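Local coordinates for putative alpha-galactosidase/melibiase (Bacteroides fragilis, PDB 4OGZ), which probably hydrolyses terminal, non-reducing alpha-D-galactose residues from alpha-D-galactosides, as a member of glycoside hydrolase family 27, at residues W273-D278 against E301-L306; S346-W351 against D379-N384; I390-A395 against W404-S409; K413-L418 against E435-D440; V442-E447 against K468-K473. All coordinates share one frame; numbering follows the deposited sequence. Where two conformers were deposited one is given.

In the fold
The five contacts follow one another along the chain and pass from the catalytic barrel into the C-terminal beta sandwich. Contacts 1 and 2, with centres about 17 Å apart, belong to the (beta/alpha)8 barrel, one at the end of strand 272-274 and the other between helices 341-353 and 378-384. Contacts 3, 4 and 5 all reach the antiparallel sheet of the C-terminal domain, where strands 401-407, 413-419, 467-472 and 442-444 lie in that order; successive centres are about 9 Å apart. Contact 2 lies about 12 Å from contacts 3 and 5, centre to centre, and touches both. Arg394 ties contact 3 to Glu301 of contact 1, so barrel and sandwich pack directly together.

Contact 1 (W273-D278 against E301-L306); sequences WRVSGD and EINAPL
Val275 packs against Ile302, Asn303 and Leu306 in a small, buried, largely apolar contact between the loop leaving barrel strand 272-274 and segment 301-306, which takes in the end part of helix 296-303. Its two methyl groups divide the work. CG1 meets Leu306 CD1 at 3.7 Å, the two side chains sliding past each other in opposite directions. CG2 lies 3.8 Å from Asn303 OD1, whose side chain crosses that of the valine at about a right angle. Ile302 reaches back with both branches: CG2, anti to its own backbone N, comes to 3.4 Å from the carbonyl oxygen Val275 O, while CD1 touches Ser276 CB at 3.8 Å. Trp262 and Asn316 also touch Val275. Within the loop, Arg274 NH2 forms a salt bridge with Asp278 OD1 (2.7 Å), which lies almost in the guanidinium plane and accepts through its anti lone pair; NH2 also donates to Ser276 O at 3.1 Å. Ser276 OG donates to Gly277 O (2.9 Å), a further bond within the loop. A loop at the C-terminal end of a strand, folded against the helix that follows it, is characteristic of the (beta/alpha)8 barrel, whose glycosidase members form their active-site pocket at that end.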
# COMPACT_ATOMS: atom_id res chain seq x y z
N TRP A 273 3.68 7.90 6.30
CA TRP A 273 3.37 9.29 6.51
C TRP A 273 3.11 9.97 5.19
O TRP A 273 3.90 9.89 4.26
CB TRP A 273 4.51 9.99 7.24
CG TRP A 273 5.88 9.59 6.76
CD1 TRP A 273 6.57 10.17 5.76
CD2 TRP A 273 6.72 8.53 7.27
NE1 TRP A 273 7.80 9.53 5.60
CE2 TRP A 273 7.89 8.50 6.50
CE3 TRP A 273 6.55 7.57 8.27
CZ2 TRP A 273 8.92 7.59 6.72
CZ3 TRP A 273 7.59 6.65 8.50
CH2 TRP A 273 8.76 6.68 7.73
N ARG A 274 2.01 10.68 5.12
CA ARG A 274 1.67 11.42 3.92
C ARG A 274 2.66 12.55 3.68
O ARG A 274 2.99 13.29 4.59
CB ARG A 274 0.23 11.92 4.06
CG ARG A 274 -0.76 10.77 3.84
CD ARG A 274 -1.24 10.63 2.38
NE ARG A 274 -1.68 11.92 1.87
CZ ARG A 274 -2.91 12.48 1.97
NH1 ARG A 274 -3.97 11.84 2.50
NH2 ARG A 274 -3.08 13.71 1.53
N VAL A 275 3.17 12.64 2.46
CA VAL A 275 4.18 13.64 2.12
C VAL A 275 3.57 14.85 1.40
O VAL A 275 4.22 15.86 1.27
CB VAL A 275 5.33 13.05 1.28
CG1 VAL A 275 6.05 11.96 2.08
CG2 VAL A 275 4.86 12.49 -0.05
N SER A 276 2.31 14.76 1.01
CA SER A 276 1.67 15.81 0.19
C SER A 276 0.22 16.03 0.57
O SER A 276 -0.36 15.26 1.33
CB SER A 276 1.68 15.40 -1.29
OG SER A 276 0.78 14.29 -1.54
N GLY A 277 -0.40 17.05 -0.01
CA GLY A 277 -1.83 17.22 0.08
C GLY A 277 -2.55 16.16 -0.75
O GLY A 277 -1.93 15.34 -1.44
N ASP A 278 -3.88 16.18 -0.67
CA ASP A 278 -4.66 15.07 -1.22
C ASP A 278 -4.54 14.94 -2.73
O ASP A 278 -4.54 15.94 -3.44
CB ASP A 278 -6.11 15.23 -0.90
CG ASP A 278 -6.45 15.03 0.57
OD1 ASP A 278 -5.64 14.60 1.45
OD2 ASP A 278 -7.62 15.31 0.83
N GLU A 301 7.32 15.23 -7.64
CA GLU A 301 8.25 16.32 -7.30
C GLU A 301 8.49 16.36 -5.82
O GLU A 301 9.61 16.48 -5.40
CB GLU A 301 7.73 17.70 -7.74
CG GLU A 301 7.41 17.87 -9.21
CD GLU A 301 8.61 17.67 -10.15
OE1 GLU A 301 9.79 17.78 -9.72
OE2 GLU A 301 8.34 17.39 -11.36
N ILE A 302 7.44 16.20 -5.02
CA ILE A 302 7.58 16.23 -3.56
C ILE A 302 8.33 15.03 -3.04
O ILE A 302 9.15 15.14 -2.13
CB ILE A 302 6.23 16.34 -2.84
CG1 ILE A 302 5.59 17.72 -3.15
CG2 ILE A 302 6.38 16.17 -1.33
CD1 ILE A 302 4.09 17.80 -2.98
N ASN A 303 8.03 13.88 -3.61
CA ASN A 303 8.52 12.65 -3.04
C ASN A 303 9.95 12.31 -3.47
O ASN A 303 10.65 11.66 -2.75
CB ASN A 303 7.57 11.50 -3.36
CG ASN A 303 7.68 10.36 -2.34
OD1 ASN A 303 8.01 10.60 -1.20
ND2 ASN A 303 7.33 9.17 -2.73
N ALA A 304 10.36 12.77 -4.64
CA ALA A 304 11.68 12.49 -5.22
C ALA A 304 12.84 12.66 -4.25
O ALA A 304 13.61 11.74 -4.06
CB ALA A 304 11.89 13.34 -6.50
N PRO A 305 12.97 13.83 -3.59
CA PRO A 305 14.10 13.99 -2.67
C PRO A 305 13.93 13.30 -1.29
O PRO A 305 14.79 13.48 -0.45
CB PRO A 305 14.18 15.51 -2.49
CG PRO A 305 12.82 16.02 -2.82
CD PRO A 305 12.20 15.07 -3.78
N LEU A 306 12.87 12.54 -1.08
CA LEU A 306 12.64 11.93 0.25
C LEU A 306 13.06 10.46 0.36
O LEU A 306 12.81 9.82 1.39
CB LEU A 306 11.17 12.08 0.65
CG LEU A 306 10.65 13.51 0.52
CD1 LEU A 306 9.18 13.60 0.92
CD2 LEU A 306 11.51 14.47 1.34

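Contact 2 (S346-W351 against D379-N384); sequences SHFALW and DLIAIN
Helix segments 346-351 and 379-384 run in roughly the same direction, their axes 32° apart and 9.5 Å from each other at closest approach. The backbones come nearest at Ala349 and Leu380, with CA atoms 6.3 Å apart. Phe348 carries much of the interface. With CG anti to the backbone N (chi1 -175°), its ring reaches toward helix 378-384, where Leu380 CD1 meets CD2 at 3.9 Å in an oblique approach and Ile381 CG1 arrives near the ring plane, 3.9 Å from CZ at the far edge. The other methyl of Leu380, CD2, rests 4.1 Å from Ala349 CB, so the leucine straddles two successive residues of helix 341-353. Farther along, the amide of Asn384 approaches Trp351, its ND2 3.5 Å from Trp351 O; the hydrogen bond of that nitrogen goes instead to Ser356 O. Trp351 turns its ring away from the second helix, offering one face to His347 CE1 and donating from NE1 to Asp319 O. Leu358 of strand 358-360 touches Phe348, Trp351 and Asn384. Two helices running in broadly the same direction, packed over the strand that separates them in sequence, belong to the outer layer of a (beta/alpha)8 barrel.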
# COMPACT_ATOMS: atom_id res chain seq x y z
N SER A 346 1.65 4.85 -15.66
CA SER A 346 2.81 5.61 -15.16
C SER A 346 2.63 5.92 -13.67
O SER A 346 3.53 5.73 -12.87
CB SER A 346 3.00 6.89 -15.97
OG SER A 346 3.39 6.58 -17.30
N HIS A 347 1.43 6.29 -13.28
CA HIS A 347 1.12 6.47 -11.85
C HIS A 347 1.40 5.21 -10.99
O HIS A 347 2.14 5.27 -9.99
CB HIS A 347 -0.33 6.97 -11.78
CG HIS A 347 -0.96 6.95 -10.43
ND1 HIS A 347 -0.31 7.35 -9.29
CD2 HIS A 347 -2.23 6.67 -10.06
CE1 HIS A 347 -1.13 7.28 -8.27
NE2 HIS A 347 -2.30 6.86 -8.71
N PHE A 348 0.88 4.06 -11.39
CA PHE A 348 1.06 2.84 -10.65
C PHE A 348 2.54 2.39 -10.60
O PHE A 348 3.02 2.00 -9.57
CB PHE A 348 0.21 1.74 -11.25
CG PHE A 348 0.22 0.44 -10.48
CD1 PHE A 348 -0.34 0.37 -9.22
CD2 PHE A 348 0.76 -0.69 -11.03
CE1 PHE A 348 -0.34 -0.80 -8.48
CE2 PHE A 348 0.76 -1.88 -10.31
CZ PHE A 348 0.20 -1.94 -9.05
N ALA A 349 3.19 2.42 -11.76
CA ALA A 349 4.57 2.09 -11.94
C ALA A 349 5.47 2.92 -11.04
O ALA A 349 6.32 2.35 -10.34
CB ALA A 349 4.95 2.27 -13.39
N LEU A 350 5.24 4.23 -11.00
CA LEU A 350 6.01 5.12 -10.12
C LEU A 350 5.73 4.87 -8.64
O LEU A 350 6.68 4.81 -7.83
CB LEU A 350 5.79 6.61 -10.51
CG LEU A 350 6.90 7.16 -11.41
CD1 LEU A 350 8.22 7.25 -10.64
CD2 LEU A 350 7.11 6.32 -12.66
N TRP A 351 4.47 4.65 -8.27
CA TRP A 351 4.14 4.27 -6.88
C TRP A 351 4.88 2.97 -6.52
O TRP A 351 5.35 2.82 -5.40
CB TRP A 351 2.65 4.11 -6.67
CG TRP A 351 1.91 5.34 -6.16
CD1 TRP A 351 1.02 5.38 -5.13
CD2 TRP A 351 1.97 6.71 -6.68
NE1 TRP A 351 0.53 6.65 -4.97
CE2 TRP A 351 1.12 7.48 -5.87
CE3 TRP A 351 2.70 7.34 -7.68
CZ2 TRP A 351 0.93 8.85 -6.07
CZ3 TRP A 351 2.52 8.71 -7.88
CH2 TRP A 351 1.64 9.45 -7.07
N ASP A 379 4.79 -7.97 -11.75
CA ASP A 379 6.21 -7.62 -11.81
C ASP A 379 6.45 -6.25 -11.20
O ASP A 379 7.39 -6.08 -10.43
CB ASP A 379 6.73 -7.64 -13.26
CG ASP A 379 6.71 -9.05 -13.88
OD1 ASP A 379 6.87 -10.03 -13.14
OD2 ASP A 379 6.52 -9.14 -15.12
N LEU A 380 5.57 -5.31 -11.49
CA LEU A 380 5.62 -4.01 -10.81
C LEU A 380 5.41 -4.12 -9.30
O LEU A 380 6.15 -3.50 -8.52
CB LEU A 380 4.60 -3.01 -11.37
CG LEU A 380 4.94 -2.52 -12.76
CD1 LEU A 380 3.71 -1.79 -13.34
CD2 LEU A 380 6.17 -1.63 -12.74
N ILE A 381 4.46 -4.96 -8.92
CA ILE A 381 4.17 -5.20 -7.53
C ILE A 381 5.40 -5.82 -6.86
O ILE A 381 5.75 -5.45 -5.74
CB ILE A 381 2.94 -6.11 -7.39
CG1 ILE A 381 1.68 -5.32 -7.72
CG2 ILE A 381 2.85 -6.72 -5.97
CD1 ILE A 381 0.46 -6.17 -7.91
N ALA A 382 6.04 -6.75 -7.55
CA ALA A 382 7.25 -7.39 -7.07
C ALA A 382 8.36 -6.37 -6.82
O ALA A 382 9.07 -6.47 -5.84
CB ALA A 382 7.72 -8.42 -8.06
N ILE A 383 8.44 -5.35 -7.67
CA ILE A 383 9.36 -4.25 -7.45
C ILE A 383 8.99 -3.53 -6.15
O ILE A 383 9.83 -3.37 -5.25
CB ILE A 383 9.34 -3.27 -8.66
CG1 ILE A 383 9.98 -3.95 -9.84
CG2 ILE A 383 10.10 -2.00 -8.34
CD1 ILE A 383 9.86 -3.21 -11.15
N ASN A 384 7.73 -3.14 -6.04
CA ASN A 384 7.24 -2.49 -4.84
C ASN A 384 7.55 -3.27 -3.56
O ASN A 384 7.87 -2.65 -2.56
CB ASN A 384 5.74 -2.23 -4.92
CG ASN A 384 5.16 -1.51 -3.69
OD1 ASN A 384 4.50 -2.13 -2.84
ND2 ASN A 384 5.35 -0.20 -3.61

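Contact 3 (I390-A395 against W404-S409); sequences IQAERA and WVKPLS
Trp404 and Arg394 face each other in the beta hairpin of strands 393-397 and 401-407, at the edge of the antiparallel sheet of the C-terminal beta sandwich. The arginine lays its aliphatic part over one face of the indole: CB sits 3.6 Å from the centroid of the Trp404 six-membered ring, only 5° off the normal, a well-centred CH-pi contact. CD then follows the ring to 3.6 Å from CZ2 before the chain bends at chi3 (60°), carrying the guanidinium to its salt bridge with Glu301. Ala392 O meets the indole at its edge, near CE3, and the indole NE1 bonds to Asp402. Val405 supplies the backbone pairing with Glu393, its N donating to Glu393 O at 2.8 Å and its O accepting from Glu393 N at 2.9 Å. On the sheet face away from the indole, Val405 CG1 packs on Ala395 CB and lies alongside the Glu393 side chain. Lys406 comes next, its CB against Ala392 CB. Its chain, extended until it bends at chi4, bonds to the loop ahead of strand 393-397: NZ donates to Ile390 O at 2.8 Å and to a water 2.7 Å away. Pro407 crosses Ile390 at about a right angle, with CD 3.8 Å from Ile390 CG2, and its carbonyl oxygen, Pro407 O, accepts from that same water at 2.9 Å.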
# COMPACT_ATOMS: atom_id res chain seq x y z
N ILE A 390 13.97 -0.08 -0.70
CA ILE A 390 14.54 1.18 -1.11
C ILE A 390 13.54 1.96 -1.97
O ILE A 390 13.12 1.48 -3.00
CB ILE A 390 15.79 0.93 -1.91
CG1 ILE A 390 16.87 0.28 -0.98
CG2 ILE A 390 16.33 2.24 -2.52
CD1 ILE A 390 18.04 -0.27 -1.76
N GLN A 391 13.27 3.19 -1.61
CA GLN A 391 12.49 4.08 -2.49
C GLN A 391 13.40 4.51 -3.62
O GLN A 391 14.53 4.96 -3.37
CB GLN A 391 11.98 5.28 -1.71
CG GLN A 391 11.32 6.39 -2.53
CD GLN A 391 10.59 7.39 -1.64
OE1 GLN A 391 9.85 6.99 -0.72
NE2 GLN A 391 10.83 8.67 -1.87
N ALA A 392 12.91 4.39 -4.84
CA ALA A 392 13.70 4.72 -5.99
C ALA A 392 14.21 6.15 -5.95
O ALA A 392 13.53 7.07 -5.53
CB ALA A 392 12.90 4.50 -7.25
N GLU A 393 15.43 6.31 -6.42
CA GLU A 393 16.03 7.61 -6.55
C GLU A 393 15.57 8.18 -7.88
O GLU A 393 15.52 7.45 -8.85
CB GLU A 393 17.53 7.44 -6.55
CG GLU A 393 18.30 8.72 -6.64
CD GLU A 393 19.80 8.49 -6.67
OE1 GLU A 393 20.31 7.98 -7.69
OE2 GLU A 393 20.48 8.81 -5.68
N ARG A 394 15.21 9.46 -7.93
CA ARG A 394 15.07 10.09 -9.22
C ARG A 394 16.46 10.56 -9.61
O ARG A 394 16.87 11.67 -9.27
CB ARG A 394 14.07 11.22 -9.19
CG ARG A 394 13.78 11.77 -10.56
CD ARG A 394 12.73 12.87 -10.49
NE ARG A 394 13.16 13.98 -9.67
CZ ARG A 394 12.40 15.02 -9.34
NH1 ARG A 394 11.15 15.12 -9.77
NH2 ARG A 394 12.91 16.00 -8.60
N ALA A 395 17.16 9.68 -10.35
CA ALA A 395 18.53 9.89 -10.74
C ALA A 395 18.75 11.10 -11.63
O ALA A 395 19.79 11.75 -11.52
CB ALA A 395 19.02 8.68 -11.47
N TRP A 404 14.35 7.09 -13.08
CA TRP A 404 14.29 6.68 -11.68
C TRP A 404 14.98 5.33 -11.55
O TRP A 404 14.90 4.52 -12.46
CB TRP A 404 12.88 6.56 -11.18
CG TRP A 404 12.06 7.83 -11.08
CD1 TRP A 404 11.52 8.54 -12.11
CD2 TRP A 404 11.61 8.48 -9.87
NE1 TRP A 404 10.80 9.61 -11.61
CE2 TRP A 404 10.86 9.60 -10.25
CE3 TRP A 404 11.82 8.24 -8.51
CZ2 TRP A 404 10.26 10.47 -9.30
CZ3 TRP A 404 11.26 9.09 -7.58
CH2 TRP A 404 10.46 10.19 -7.98
N VAL A 405 15.66 5.11 -10.42
CA VAL A 405 16.41 3.85 -10.18
C VAL A 405 16.23 3.24 -8.76
O VAL A 405 16.33 3.90 -7.72
CB VAL A 405 17.89 4.02 -10.54
CG1 VAL A 405 18.45 5.27 -9.92
CG2 VAL A 405 18.71 2.78 -10.13
N LYS A 406 15.87 1.98 -8.76
CA LYS A 406 15.56 1.23 -7.56
C LYS A 406 16.45 -0.02 -7.51
O LYS A 406 16.29 -0.95 -8.29
CB LYS A 406 14.07 0.84 -7.56
CG LYS A 406 13.56 0.35 -6.20
CD LYS A 406 12.20 -0.31 -6.33
CE LYS A 406 11.44 -0.38 -5.01
NZ LYS A 406 12.17 -1.01 -3.89
N PRO A 407 17.44 -0.02 -6.62
CA PRO A 407 18.21 -1.28 -6.50
C PRO A 407 17.36 -2.40 -5.91
O PRO A 407 16.66 -2.15 -4.95
CB PRO A 407 19.36 -0.92 -5.55
CG PRO A 407 19.32 0.57 -5.38
CD PRO A 407 17.93 1.05 -5.75
N LEU A 408 17.50 -3.62 -6.44
CA LEU A 408 16.68 -4.78 -6.00
C LEU A 408 17.54 -5.79 -5.26
O LEU A 408 18.78 -5.74 -5.32
CB LEU A 408 15.94 -5.43 -7.18
CG LEU A 408 15.06 -4.47 -8.02
CD1 LEU A 408 14.45 -5.14 -9.25
CD2 LEU A 408 13.91 -3.85 -7.23
N SER A 409 16.89 -6.73 -4.58
CA SER A 409 17.59 -7.57 -3.60
C SER A 409 18.49 -8.64 -4.23
O SER A 409 19.36 -9.16 -3.57
CB SER A 409 16.58 -8.21 -2.64
OG SER A 409 15.67 -8.99 -3.37
O HOH W 1 14.38 -2.33 -3.24

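Contact 4 (K413-L418 against E435-D440); sequences KAIACL and EGLSLD
Lys413, Leu437 and Ile415 account for most of the surface buried where strand 413-419 passes alongside the irregular loop 435-440 of the C-terminal domain. Lys413 and Ile415 project toward the loop from one face of the strand, while Ala414 between them points away from it. The firm apolar contact is between Ile415 and Leu437. Leu437 holds CG anti to its backbone N (chi1 -177°), which places its CD1 3.8 Å from Ile415 CG1 and 4.0 Å from Ile415 CD1. The isoleucine bends at chi2 (-70°), so its terminal methyl folds back beside this leucine branch, the two side chains crossing at a slant. Lys413 lies closer to the surface. Its aliphatic chain runs along the peptides of Glu435 and Gly436, but its end is modelled too close to Gly436 O and its position there is doubtful. Gly436 takes a left-handed backbone conformation with positive phi where the loop passes the lysine. Around the pair, Ile415 also packs on Val434, and Leu437 on Cys472 of strand 467-472. The loop thus lies over one face of the sheet across strands 413-419 and 467-472, with Val405 of strand 401-407 beside Ile415, while Ala414 and Ala416 on the other face meet Met353 of barrel helix 341-353.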
# COMPACT_ATOMS: atom_id res chain seq x y z
N LYS A 413 18.82 -3.83 -10.89
CA LYS A 413 18.20 -2.55 -10.70
C LYS A 413 16.98 -2.40 -11.58
O LYS A 413 17.01 -2.78 -12.75
CB LYS A 413 19.18 -1.42 -11.05
CG LYS A 413 20.40 -1.39 -10.16
CD LYS A 413 21.28 -0.21 -10.53
CE LYS A 413 22.71 -0.46 -10.13
NZ LYS A 413 22.88 -0.57 -8.68
N ALA A 414 15.92 -1.84 -11.01
CA ALA A 414 14.77 -1.37 -11.81
C ALA A 414 15.01 0.04 -12.26
O ALA A 414 15.44 0.86 -11.50
CB ALA A 414 13.49 -1.45 -11.01
N ILE A 415 14.70 0.31 -13.52
CA ILE A 415 14.86 1.60 -14.11
C ILE A 415 13.56 2.02 -14.69
O ILE A 415 12.96 1.27 -15.48
CB ILE A 415 15.90 1.55 -15.25
CG1 ILE A 415 17.30 1.27 -14.70
CG2 ILE A 415 15.89 2.85 -16.04
CD1 ILE A 415 17.89 2.43 -13.91
N ALA A 416 13.11 3.22 -14.33
CA ALA A 416 11.91 3.73 -14.91
C ALA A 416 12.24 5.00 -15.66
O ALA A 416 12.84 5.92 -15.12
CB ALA A 416 10.82 3.97 -13.83
N CYS A 417 11.79 5.04 -16.92
CA CYS A 417 11.91 6.19 -17.77
C CYS A 417 10.52 6.74 -17.94
O CYS A 417 9.63 6.07 -18.52
CB CYS A 417 12.46 5.76 -19.13
SG CYS A 417 14.12 5.05 -19.06
N LEU A 418 10.31 7.97 -17.50
CA LEU A 418 8.96 8.60 -17.53
C LEU A 418 8.94 9.82 -18.39
O LEU A 418 9.84 10.66 -18.28
CB LEU A 418 8.59 9.00 -16.12
CG LEU A 418 7.29 9.75 -15.83
CD1 LEU A 418 6.11 8.83 -16.10
CD2 LEU A 418 7.29 10.22 -14.40
N GLU A 435 24.58 5.35 -11.78
CA GLU A 435 25.69 4.61 -11.16
C GLU A 435 25.35 3.11 -11.09
O GLU A 435 24.26 2.71 -10.65
CB GLU A 435 25.99 5.13 -9.76
CG GLU A 435 26.97 6.29 -9.73
CD GLU A 435 26.97 7.08 -8.42
OE1 GLU A 435 25.92 7.65 -8.04
OE2 GLU A 435 28.07 7.16 -7.80
N GLY A 436 26.28 2.31 -11.59
CA GLY A 436 26.26 0.87 -11.41
C GLY A 436 25.26 0.12 -12.26
O GLY A 436 24.84 -0.96 -11.89
N LEU A 437 24.90 0.69 -13.40
CA LEU A 437 23.89 0.10 -14.24
C LEU A 437 24.55 -0.89 -15.19
O LEU A 437 25.57 -0.58 -15.79
CB LEU A 437 23.17 1.18 -15.03
CG LEU A 437 22.04 0.71 -15.91
CD1 LEU A 437 20.93 0.14 -15.04
CD2 LEU A 437 21.52 1.83 -16.79
N SER A 438 23.99 -2.08 -15.29
CA SER A 438 24.40 -3.04 -16.31
C SER A 438 23.24 -3.27 -17.23
O SER A 438 22.09 -3.43 -16.77
CB SER A 438 24.76 -4.37 -15.69
OG SER A 438 25.00 -5.31 -16.73
N LEU A 439 23.52 -3.36 -18.53
CA LEU A 439 22.47 -3.58 -19.51
C LEU A 439 22.68 -4.88 -20.29
O LEU A 439 22.23 -5.00 -21.42
CB LEU A 439 22.40 -2.38 -20.46
CG LEU A 439 22.05 -1.05 -19.78
CD1 LEU A 439 22.22 0.12 -20.75
CD2 LEU A 439 20.64 -1.07 -19.19
N ASP A 440 23.36 -5.86 -19.71
CA ASP A 440 23.55 -7.11 -20.44
C ASP A 440 22.25 -7.91 -20.56
O ASP A 440 22.04 -8.58 -21.55
CB ASP A 440 24.65 -7.93 -19.79
CG ASP A 440 26.01 -7.22 -19.85
OD1 ASP A 440 26.27 -6.44 -20.79
OD2 ASP A 440 26.81 -7.45 -18.94

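Contact 5 (V442-E447 against K468-K473); sequences VYDVIE and KVFICK
Val442 and Asp444 lie on one face of an antiparallel strand pair with Phe470 and Cys472, while Tyr443 and Ile471 point to the other. On the first face the Val442 and Phe470 side chains meet at a slant, Val442 CG1 resting 3.8 Å from Phe470 CB. The Asp444 carboxylate is turned steeply to the same ring, 75° between planes, with OD2 3.9 Å from CE1; Trp458 adds an edge-to-face stack on Phe470. On the opposite face Val445 CG2 comes to 3.7 Å from Ile471 CD1, and Tyr443 swings its ring outward to reach Asp379 of helix 378-384 through its hydroxyl. Tyr443 and Ile471 form a hydrogen-bonded pair, N to O in both directions, and Val445 N extends the ladder by donating to Val469 O at 3.0 Å. The first strand ends here in an Asx turn: Asp444 OD1 accepts from Ile446 N at 3.0 Å and also from Glu447 N at 2.9 Å, the latter from above the carboxylate plane. A water donates to the same oxygen (2.6 Å) and accepts from Val469 N (2.9 Å). Such an antiparallel pair, with Val445 and Val469 packed on barrel helices and Phe470 turned toward strand 458-462, is characteristic of the C-terminal beta sandwich.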
# COMPACT_ATOMS: atom_id res chain seq x y z
N VAL A 442 18.07 -7.29 -19.90
CA VAL A 442 17.10 -6.25 -19.62
C VAL A 442 15.72 -6.81 -19.85
O VAL A 442 15.44 -7.38 -20.90
CB VAL A 442 17.34 -5.00 -20.49
CG1 VAL A 442 16.23 -3.97 -20.26
CG2 VAL A 442 18.71 -4.41 -20.18
N TYR A 443 14.87 -6.71 -18.83
CA TYR A 443 13.53 -7.24 -18.87
C TYR A 443 12.52 -6.09 -18.84
O TYR A 443 12.59 -5.21 -17.99
CB TYR A 443 13.34 -8.18 -17.68
CG TYR A 443 11.97 -8.78 -17.57
CD1 TYR A 443 11.59 -9.86 -18.37
CD2 TYR A 443 11.04 -8.27 -16.66
CE1 TYR A 443 10.32 -10.40 -18.28
CE2 TYR A 443 9.78 -8.82 -16.55
CZ TYR A 443 9.42 -9.88 -17.38
OH TYR A 443 8.16 -10.41 -17.27
N ASP A 444 11.62 -6.07 -19.80
CA ASP A 444 10.57 -5.04 -19.90
C ASP A 444 9.38 -5.50 -19.08
O ASP A 444 8.71 -6.46 -19.42
CB ASP A 444 10.22 -4.78 -21.35
CG ASP A 444 9.21 -3.66 -21.52
OD1 ASP A 444 8.30 -3.51 -20.68
OD2 ASP A 444 9.34 -2.95 -22.53
N VAL A 445 9.16 -4.82 -17.97
CA VAL A 445 8.16 -5.15 -16.96
C VAL A 445 6.72 -4.83 -17.38
O VAL A 445 5.78 -5.43 -16.87
CB VAL A 445 8.52 -4.40 -15.66
CG1 VAL A 445 7.34 -4.27 -14.69
CG2 VAL A 445 9.69 -5.08 -14.99
N ILE A 446 6.54 -3.90 -18.30
CA ILE A 446 5.21 -3.53 -18.77
C ILE A 446 4.80 -4.48 -19.88
O ILE A 446 3.64 -4.85 -19.99
CB ILE A 446 5.15 -2.08 -19.28
CG1 ILE A 446 5.60 -1.09 -18.18
CG2 ILE A 446 3.76 -1.73 -19.80
CD1 ILE A 446 4.63 -0.97 -17.03
N GLU A 447 5.75 -4.86 -20.73
CA GLU A 447 5.48 -5.86 -21.77
C GLU A 447 5.57 -7.28 -21.27
O GLU A 447 5.10 -8.18 -21.95
CB GLU A 447 6.47 -5.73 -22.94
CG GLU A 447 5.92 -4.97 -24.11
CD GLU A 447 5.64 -3.54 -23.75
OE1 GLU A 447 6.53 -2.91 -23.15
OE2 GLU A 447 4.54 -3.06 -24.07
N LYS A 468 8.22 3.59 -19.11
CA LYS A 468 8.70 2.25 -19.35
C LYS A 468 9.54 1.84 -18.14
O LYS A 468 10.28 2.67 -17.57
CB LYS A 468 9.50 2.18 -20.66
CG LYS A 468 8.62 2.14 -21.90
CD LYS A 468 9.42 1.93 -23.19
CE LYS A 468 8.63 1.28 -24.32
NZ LYS A 468 7.90 2.30 -25.12
N VAL A 469 9.38 0.59 -17.72
CA VAL A 469 10.10 0.06 -16.55
C VAL A 469 10.89 -1.17 -16.98
O VAL A 469 10.34 -2.11 -17.59
CB VAL A 469 9.16 -0.30 -15.39
CG1 VAL A 469 9.93 -0.90 -14.23
CG2 VAL A 469 8.39 0.92 -14.91
N PHE A 470 12.19 -1.13 -16.70
CA PHE A 470 13.08 -2.19 -17.09
C PHE A 470 13.76 -2.71 -15.88
O PHE A 470 14.18 -1.92 -15.05
CB PHE A 470 14.18 -1.70 -18.05
CG PHE A 470 13.66 -1.04 -19.27
CD1 PHE A 470 13.10 -1.77 -20.30
CD2 PHE A 470 13.72 0.35 -19.40
CE1 PHE A 470 12.64 -1.15 -21.44
CE2 PHE A 470 13.26 0.97 -20.55
CZ PHE A 470 12.72 0.21 -21.57
N ILE A 471 13.95 -4.03 -15.80
CA ILE A 471 14.85 -4.60 -14.80
C ILE A 471 16.17 -5.02 -15.46
O ILE A 471 16.17 -5.77 -16.42
CB ILE A 471 14.18 -5.77 -14.09
CG1 ILE A 471 13.04 -5.21 -13.24
CG2 ILE A 471 15.16 -6.54 -13.24
CD1 ILE A 471 12.21 -6.26 -12.56
N CYS A 472 17.28 -4.56 -14.89
CA CYS A 472 18.57 -4.50 -15.59
C CYS A 472 19.61 -5.16 -14.76
O CYS A 472 19.84 -4.79 -13.61
CB CYS A 472 18.98 -3.04 -15.81
SG CYS A 472 17.82 -2.10 -16.87
N LYS A 473 20.27 -6.14 -15.34
CA LYS A 473 21.42 -6.74 -14.67
C LYS A 473 22.51 -7.03 -15.71
O LYS A 473 22.25 -7.04 -16.92
CB LYS A 473 21.02 -7.99 -13.87
CG LYS A 473 20.08 -8.97 -14.58
CD LYS A 473 19.08 -9.63 -13.62
CE LYS A 473 17.91 -10.30 -14.35
NZ LYS A 473 17.13 -9.37 -15.24
OXT LYS A 473 23.67 -7.21 -15.35
O HOH W 2 8.23 -1.02 -19.81